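Local coordinates for ThiJ/PfpI domain protein (Brachyspira murdochii, PDB 4HCJ), which is of unknown molecular function but belongs to the DJ-1/PfpI family, may act as a hydrolase and can bind magnesium, at residues Asn8-Val13 with Ala34-Lys39; Ser15-Gln20 with Ser42-Thr47; Ala105-Gly110 with Val154-Pro159. All blocks are in the same frame, centred on the assembly; numbering follows the deposited sequence.

How the contacts relate
The three contacts are parts of one alpha-beta-alpha sandwich and all reach its central mixed sheet. Contact 1 pairs strands 9-13 and 37-42; contact 2 joins the chain that leaves each of them, so its segments adjoin those of contact 1 in sequence and alternate with them, with the two centres about 17 Å apart. Contact 3 opens later in the chain, its centre about 16 Å from that of contact 1, with nearest atoms about 6 Å apart. Contacts 2 and 3 do meet: Q20 CG packs on P159 CB at 3.9 Å, although their centres are about 17 Å apart. None of them lies at the magnesium-binding H137.

Contact 1 (Asn8-Val13 with Ala34-Lys39); sequences NNILYV and AGYKTK
The beta-alpha-beta unit of strand 9-13, helix 21-33 and strand 37-42 is closed where N9, I10 and L11 pair in parallel with K37, T38 and K39. Four backbone bonds hold the ladder: K37 N to N8 O, I10 N to K37 O, K39 N to I10 O and Y12 N to K39 O, the last 2.8 Å long and almost straight at 176°. I10 and T38 share the face that carries helix 21-33, whose F31 packs on I10 and K28 on T38. I10 runs out extended (chi2 172°), and its CD1 reaches Y36 CB at 3.6 Å, just before the second strand begins. The Y36 ring continues beside N8, with CD1 3.6 Å from N8 CA and the N8 amide turned 73° against it; the Y36 hydroxyl is bonded to N174 OD1. On the other face the N9 amide lies beside the base of K37, while N9 ND2 is bonded to E69 O. Y12, whose OH is bonded to S27 in the linking helix, presents the CE2 side of its ring to T38: CE2 is 3.6 Å from T38 CB, and T38 OG1 lies in the ring plane at the edge.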
loop_
_atom_site.group_PDB
_atom_site.type_symbol
_atom_site.label_atom_id
_atom_site.label_comp_id
_atom_site.label_asym_id
_atom_site.label_seq_id
_atom_site.Cartn_x
_atom_site.Cartn_y
_atom_site.Cartn_z
ATOM N N ASN A 8 -4.298 11.593 -11.015
ATOM C CA ASN A 8 -2.983 11.080 -11.378
ATOM C C ASN A 8 -1.994 11.162 -10.214
ATOM O O ASN A 8 -0.799 11.336 -10.429
ATOM C CB ASN A 8 -2.403 11.742 -12.641
ATOM C CG ASN A 8 -3.251 11.480 -13.885
ATOM O OD1 ASN A 8 -4.122 10.614 -13.896
ATOM N ND2 ASN A 8 -2.974 12.222 -14.949
ATOM N N ASN A 9 -2.504 11.005 -8.989
ATOM C CA ASN A 9 -1.677 11.011 -7.782
ATOM C C ASN A 9 -1.870 9.709 -7.000
ATOM O O ASN A 9 -2.987 9.186 -6.915
ATOM C CB ASN A 9 -2.071 12.154 -6.847
ATOM C CG ASN A 9 -1.823 13.525 -7.432
ATOM O OD1 ASN A 9 -0.872 13.754 -8.179
ATOM N ND2 ASN A 9 -2.685 14.461 -7.067
ATOM N N ILE A 10 -0.788 9.225 -6.395
ATOM C CA ILE A 10 -0.802 8.032 -5.560
ATOM C C ILE A 10 -0.217 8.363 -4.192
ATOM O O ILE A 10 0.820 9.020 -4.099
ATOM C CB ILE A 10 -0.012 6.883 -6.219
ATOM C CG1 ILE A 10 -0.700 6.430 -7.507
ATOM C CG2 ILE A 10 0.189 5.702 -5.250
ATOM C CD1 ILE A 10 0.116 5.434 -8.306
ATOM N N LEU A 11 -0.880 7.900 -3.139
ATOM C CA LEU A 11 -0.421 8.051 -1.763
ATOM C C LEU A 11 0.219 6.774 -1.246
ATOM O O LEU A 11 -0.398 5.704 -1.357
ATOM C CB LEU A 11 -1.605 8.362 -0.857
ATOM C CG LEU A 11 -1.289 8.468 0.636
ATOM C CD1 LEU A 11 -0.410 9.694 0.926
ATOM C CD2 LEU A 11 -2.564 8.502 1.446
ATOM N N TYR A 12 1.410 6.867 -0.661
ATOM C CA TYR A 12 1.966 5.785 0.127
ATOM C C TYR A 12 1.628 5.962 1.606
ATOM O O TYR A 12 1.618 7.086 2.125
ATOM C CB TYR A 12 3.475 5.747 -0.008
ATOM C CG TYR A 12 4.027 5.318 -1.338
ATOM C CD1 TYR A 12 4.094 3.970 -1.674
ATOM C CD2 TYR A 12 4.501 6.250 -2.258
ATOM C CE1 TYR A 12 4.627 3.547 -2.869
ATOM C CE2 TYR A 12 5.056 5.835 -3.463
ATOM C CZ TYR A 12 5.115 4.487 -3.763
ATOM O OH TYR A 12 5.695 4.108 -4.952
ATOM N N VAL A 13 1.398 4.844 2.280
ATOM C CA VAL A 13 1.346 4.766 3.735
ATOM C C VAL A 13 2.456 3.819 4.157
ATOM O O VAL A 13 2.486 2.667 3.705
ATOM C CB VAL A 13 -0.024 4.219 4.210
ATOM C CG1 VAL A 13 0.009 3.830 5.682
ATOM C CG2 VAL A 13 -1.127 5.239 3.925
ATOM N N ALA A 34 4.769 6.397 -15.359
ATOM C CA ALA A 34 3.444 6.292 -15.929
ATOM C C ALA A 34 2.603 7.571 -15.780
ATOM O O ALA A 34 1.469 7.622 -16.261
ATOM C CB ALA A 34 2.712 5.100 -15.296
ATOM N N GLY A 35 3.147 8.590 -15.118
ATOM C CA GLY A 35 2.447 9.849 -14.937
ATOM C C GLY A 35 1.722 9.998 -13.608
ATOM O O GLY A 35 0.949 10.945 -13.438
ATOM N N TYR A 36 1.970 9.082 -12.664
ATOM C CA TYR A 36 1.344 9.135 -11.341
ATOM C C TYR A 36 2.335 9.705 -10.341
ATOM O O TYR A 36 3.305 9.032 -9.955
ATOM C CB TYR A 36 0.843 7.740 -10.907
ATOM C CG TYR A 36 -0.307 7.290 -11.763
ATOM C CD1 TYR A 36 -1.617 7.702 -11.488
ATOM C CD2 TYR A 36 -0.089 6.509 -12.882
ATOM C CE1 TYR A 36 -2.677 7.337 -12.321
ATOM C CE2 TYR A 36 -1.134 6.140 -13.720
ATOM C CZ TYR A 36 -2.426 6.555 -13.439
ATOM O OH TYR A 36 -3.462 6.206 -14.272
ATOM N N LYS A 37 2.076 10.931 -9.891
ATOM C CA LYS A 37 2.921 11.559 -8.886
ATOM C C LYS A 37 2.607 11.021 -7.508
ATOM O O LYS A 37 1.447 10.811 -7.146
ATOM C CB LYS A 37 2.765 13.068 -8.924
ATOM C CG LYS A 37 3.345 13.646 -10.193
ATOM C CD LYS A 37 3.628 15.123 -10.080
ATOM C CE LYS A 37 3.972 15.693 -11.435
ATOM N NZ LYS A 37 5.373 16.145 -11.538
ATOM N N THR A 38 3.654 10.799 -6.733
ATOM C CA THR A 38 3.506 10.111 -5.453
ATOM C C THR A 38 3.786 11.034 -4.285
ATOM O O THR A 38 4.577 11.987 -4.387
ATOM C CB THR A 38 4.413 8.846 -5.346
ATOM O OG1 THR A 38 5.794 9.224 -5.285
ATOM C CG2 THR A 38 4.197 7.886 -6.508
ATOM N N LYS A 39 3.118 10.750 -3.175
ATOM C CA LYS A 39 3.404 11.370 -1.895
ATOM C C LYS A 39 3.533 10.265 -0.868
ATOM O O LYS A 39 2.966 9.179 -1.036
ATOM C CB LYS A 39 2.281 12.327 -1.480
ATOM C CG LYS A 39 2.045 13.475 -2.452
ATOM C CD LYS A 39 3.169 14.484 -2.399
ATOM C CE LYS A 39 2.864 15.675 -3.302
ATOM N NZ LYS A 39 1.480 16.164 -3.072
#

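Contact 2 (Ser15-Gln20 with Ser42-Thr47); sequences SGQNFQ and STFIGT
A partly buried contact at the C-terminal ends of two neighbouring parallel strands brings G16 and Q17 against S42 and F44, with T43 joined through a water. No direct hydrogen bond crosses it. Instead one water accepts from G16 N at 2.9 Å and is also hydrogen-bonded to T43 OG1, at the same length. S42 OG stands anti to its own nitrogen (chi1 -168°), which sets it 3.2 Å from G16 N, but the angle there is too poor for a bond; the hydroxyl is bonded instead to M14 O, just before the loop. In this flavodoxin-like alpha-beta-alpha sandwich, residues 15-20 link strand 9-13 to helix 21-33, with Q20 as the N-cap, while 42-47 pass from strand 37-42 to the outermost strand 46-50, skipping the place filled by strand 55-61. F44 takes part through the far end of its ring. With CG held between the backbone N and the carbonyl carbon (chi1 67°), the ring runs forward along its own loop toward T47, with T47 O in its plane at the edge, and CE2 meets G16 CA at 4.0 Å. A beta carbon on G16 would fall only 2.5 Å from that same CE2, so the close approach depends on a glycine. In one of two conformers, so only tentatively, Q17 NE2 comes 3.9 Å from F44 CZ; the two side chains cross at about a right angle, yet the amide plane is only 22° from the ring. Backbone bonds from G16 and N18 to Q49 also tie the first loop to strand 46-50.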
loop_
_atom_site.group_PDB
_atom_site.type_symbol
_atom_site.label_atom_id
_atom_site.label_comp_id
_atom_site.label_asym_id
_atom_site.label_seq_id
_atom_site.Cartn_x
_atom_site.Cartn_y
_atom_site.Cartn_z
ATOM N N SER A 15 5.874 3.029 7.313
ATOM C CA SER A 15 6.602 3.370 8.525
ATOM C C SER A 15 7.781 4.287 8.202
ATOM O O SER A 15 8.487 4.092 7.204
ATOM C CB SER A 15 7.070 2.095 9.236
ATOM O OG SER A 15 7.919 1.313 8.411
ATOM N N GLY A 16 8.005 5.262 9.077
ATOM C CA GLY A 16 9.076 6.225 8.897
ATOM C C GLY A 16 10.453 5.616 9.040
ATOM O O GLY A 16 11.426 6.153 8.524
ATOM N N GLN A 17 10.565 4.518 9.765
ATOM C CA GLN A 17 11.818 3.786 9.786
ATOM C C GLN A 17 11.547 2.332 9.474
ATOM O O GLN A 17 10.529 1.772 9.884
ATOM C CB GLN A 17 12.513 3.915 11.134
ATOM C CG GLN A 17 12.508 5.340 11.715
ATOM C CD GLN A 17 13.366 6.376 10.967
ATOM O OE1 GLN A 17 14.085 6.055 10.035
ATOM N NE2 GLN A 17 13.233 7.625 11.357
ATOM N N ASN A 18 12.467 1.738 8.731
ATOM C CA ASN A 18 12.432 0.326 8.396
ATOM C C ASN A 18 11.278 -0.094 7.503
ATOM O O ASN A 18 10.843 -1.248 7.541
ATOM C CB ASN A 18 12.523 -0.544 9.647
ATOM C CG ASN A 18 13.846 -0.372 10.334
ATOM O OD1 ASN A 18 14.868 -0.163 9.681
ATOM N ND2 ASN A 18 13.837 -0.397 11.652
ATOM N N PHE A 19 10.823 0.817 6.637
ATOM C CA PHE A 19 9.982 0.401 5.527
ATOM C C PHE A 19 10.816 -0.428 4.539
ATOM O O PHE A 19 12.046 -0.361 4.507
ATOM C CB PHE A 19 9.325 1.607 4.843
ATOM C CG PHE A 19 10.291 2.519 4.102
ATOM C CD1 PHE A 19 10.641 2.263 2.779
ATOM C CD2 PHE A 19 10.846 3.627 4.732
ATOM C CE1 PHE A 19 11.522 3.095 2.092
ATOM C CE2 PHE A 19 11.729 4.467 4.053
ATOM C CZ PHE A 19 12.074 4.198 2.736
ATOM N N GLN A 20 10.128 -1.219 3.724
ATOM C CA GLN A 20 10.810 -2.097 2.788
ATOM C C GLN A 20 11.262 -1.310 1.562
ATOM O O GLN A 20 10.436 -0.918 0.732
ATOM C CB GLN A 20 9.896 -3.256 2.383
ATOM C CG GLN A 20 10.622 -4.365 1.653
ATOM C CD GLN A 20 11.534 -5.146 2.565
ATOM O OE1 GLN A 20 11.103 -5.629 3.615
ATOM N NE2 GLN A 20 12.810 -5.236 2.198
ATOM N N SER A 42 3.118 9.267 6.727
ATOM C CA SER A 42 3.655 8.497 7.835
ATOM C C SER A 42 3.307 9.212 9.132
ATOM O O SER A 42 2.389 10.030 9.193
ATOM C CB SER A 42 5.164 8.266 7.667
ATOM O OG SER A 42 5.650 7.294 8.578
ATOM N N THR A 43 4.059 8.905 10.187
ATOM C CA THR A 43 3.723 9.366 11.519
ATOM C C THR A 43 4.368 10.696 11.894
ATOM O O THR A 43 4.035 11.252 12.937
ATOM C CB THR A 43 4.114 8.311 12.559
ATOM O OG1 THR A 43 5.484 7.953 12.356
ATOM C CG2 THR A 43 3.244 7.057 12.454
ATOM N N PHE A 44 5.270 11.201 11.064
ATOM C CA PHE A 44 5.906 12.497 11.305
ATOM C C PHE A 44 6.291 13.098 9.966
ATOM O O PHE A 44 6.441 12.365 8.992
ATOM C CB PHE A 44 7.134 12.368 12.224
ATOM C CG PHE A 44 8.294 11.607 11.609
ATOM C CD1 PHE A 44 9.331 12.280 10.970
ATOM C CD2 PHE A 44 8.340 10.221 11.668
ATOM C CE1 PHE A 44 10.392 11.572 10.408
ATOM C CE2 PHE A 44 9.390 9.510 11.108
ATOM C CZ PHE A 44 10.418 10.187 10.481
ATOM N N ILE A 45 6.492 14.413 9.932
ATOM C CA ILE A 45 6.979 15.089 8.732
ATOM C C ILE A 45 8.495 15.173 8.837
ATOM O O ILE A 45 9.042 15.796 9.761
ATOM C CB ILE A 45 6.397 16.520 8.604
ATOM C CG1 ILE A 45 4.866 16.480 8.547
ATOM C CG2 ILE A 45 6.994 17.230 7.394
ATOM C CD1 ILE A 45 4.341 15.675 7.418
ATOM N N GLY A 46 9.186 14.586 7.878
ATOM C CA GLY A 46 10.636 14.596 7.890
ATOM C C GLY A 46 11.165 13.428 7.088
ATOM O O GLY A 46 10.454 12.863 6.259
ATOM N N THR A 47 12.400 13.045 7.354
ATOM C CA THR A 47 13.078 12.058 6.534
ATOM C C THR A 47 12.826 10.648 7.037
ATOM O O THR A 47 13.096 10.349 8.205
ATOM C CB THR A 47 14.579 12.343 6.506
ATOM O OG1 THR A 47 14.770 13.703 6.106
ATOM C CG2 THR A 47 15.278 11.386 5.546
HETATM O O HOH W 1 6.213 5.385 11.354
#

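Contact 3 (Ala105-Gly110 with Val154-Pro159); sequences AGIGSG and VTANGP
I107, V154 and A156 have the largest areas buried between strands 105-107 and 154-156, whose directions differ by only 3°. I107 alone loses 53 Å². Its CG1 stands anti to the backbone N (chi1 180°), lying against A156 CB at 3.9 Å, and the chain ends with CD1 3.4 Å from G158 O. Replacing I107 with alanine would probably open a gap beside A156 and leave the loop at G158 less firmly packed. V154, on the same face, sets its CB 4.1 Å from A105 CB. Between these pairs G106 bonds to the second strand through both its N (to V154 O, 2.9 Å) and its O (to A156 N, 3.0 Å). G108 N then reaches A156 O at 2.9 Å from well above the carbonyl plane, 41° out of it. G108, at positive phi, is the second residue of the type II' turn I107-G110 that leads into helix 110-116, probably the position of the nucleophile elbow in DJ-1/PfpI relatives, though glycine has no side chain to serve as nucleophile. F165 of helix 162-174 packs on A105, I107 and A156; within the sheet, strand 72-75 bonds to A105 and I107, and strand 147-150 flanks T155.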
loop_
_atom_site.group_PDB
_atom_site.type_symbol
_atom_site.label_atom_id
_atom_site.label_comp_id
_atom_site.label_asym_id
_atom_site.label_seq_id
_atom_site.Cartn_x
_atom_site.Cartn_y
_atom_site.Cartn_z
ATOM N N ALA A 105 -4.204 -0.588 -2.344
ATOM C CA ALA A 105 -3.182 -1.543 -2.728
ATOM C C ALA A 105 -2.221 -1.764 -1.572
ATOM O O ALA A 105 -1.908 -0.815 -0.843
ATOM C CB ALA A 105 -2.435 -1.053 -3.966
ATOM N N GLY A 106 -1.733 -2.982 -1.408
ATOM C CA GLY A 106 -0.741 -3.271 -0.396
ATOM C C GLY A 106 0.243 -4.299 -0.892
ATOM O O GLY A 106 -0.109 -5.196 -1.673
ATOM N N ILE A 107 1.462 -4.208 -0.384
ATOM C CA ILE A 107 2.517 -5.124 -0.748
ATOM C C ILE A 107 3.235 -5.616 0.489
ATOM O O ILE A 107 3.498 -4.858 1.431
ATOM C CB ILE A 107 3.486 -4.498 -1.800
ATOM C CG1 ILE A 107 4.603 -5.476 -2.172
ATOM C CG2 ILE A 107 4.023 -3.134 -1.355
ATOM C CD1 ILE A 107 5.353 -5.108 -3.450
ATOM N N GLY A 108 3.531 -6.906 0.506
ATOM C CA GLY A 108 4.220 -7.484 1.642
ATOM C C GLY A 108 3.451 -7.215 2.923
ATOM O O GLY A 108 2.229 -7.342 2.976
ATOM N N SER A 109 4.175 -6.830 3.969
ATOM C CA SER A 109 3.545 -6.604 5.267
ATOM C C SER A 109 2.485 -5.492 5.265
ATOM O O SER A 109 1.667 -5.432 6.176
ATOM C CB SER A 109 4.594 -6.357 6.335
ATOM O OG SER A 109 5.348 -7.537 6.531
ATOM N N GLY A 110 2.484 -4.626 4.249
ATOM C CA GLY A 110 1.417 -3.647 4.150
ATOM C C GLY A 110 0.024 -4.257 4.044
ATOM O O GLY A 110 -0.966 -3.652 4.472
ATOM N N VAL A 154 -5.670 -4.318 -4.744
ATOM C CA VAL A 154 -4.516 -4.954 -5.363
ATOM C C VAL A 154 -3.528 -5.326 -4.261
ATOM O O VAL A 154 -3.206 -4.494 -3.417
ATOM C CB VAL A 154 -3.801 -4.026 -6.384
ATOM C CG1 VAL A 154 -2.652 -4.762 -7.052
ATOM C CG2 VAL A 154 -4.797 -3.513 -7.428
ATOM N N THR A 155 -3.073 -6.577 -4.250
ATOM C CA THR A 155 -2.115 -7.012 -3.247
ATOM C C THR A 155 -0.942 -7.719 -3.916
ATOM O O THR A 155 -1.057 -8.248 -5.038
ATOM C CB THR A 155 -2.759 -7.913 -2.171
ATOM O OG1 THR A 155 -3.358 -9.050 -2.797
ATOM C CG2 THR A 155 -3.800 -7.159 -1.339
ATOM N N ALA A 156 0.195 -7.737 -3.225
ATOM C CA ALA A 156 1.380 -8.430 -3.703
ATOM C C ALA A 156 2.147 -9.006 -2.528
ATOM O O ALA A 156 1.997 -8.570 -1.383
ATOM C CB ALA A 156 2.262 -7.515 -4.549
ATOM N N ASN A 157 3.000 -9.984 -2.823
ATOM C CA ASN A 157 3.547 -10.835 -1.774
ATOM C C ASN A 157 4.899 -10.423 -1.189
ATOM O O ASN A 157 5.495 -11.205 -0.466
ATOM C CB ASN A 157 3.593 -12.297 -2.221
ATOM C CG ASN A 157 4.633 -12.555 -3.276
ATOM O OD1 ASN A 157 5.245 -11.631 -3.796
ATOM N ND2 ASN A 157 4.805 -13.819 -3.628
ATOM N N GLY A 158 5.380 -9.216 -1.473
ATOM C CA GLY A 158 6.610 -8.735 -0.867
ATOM C C GLY A 158 7.579 -8.162 -1.871
ATOM O O GLY A 158 7.234 -7.934 -3.041
ATOM N N PRO A 159 8.820 -7.917 -1.430
ATOM C CA PRO A 159 9.732 -7.097 -2.224
ATOM C C PRO A 159 10.117 -7.715 -3.561
ATOM O O PRO A 159 10.398 -6.955 -4.483
ATOM C CB PRO A 159 10.942 -6.898 -1.305
ATOM C CG PRO A 159 10.812 -7.967 -0.254
ATOM C CD PRO A 159 9.354 -8.207 -0.087
#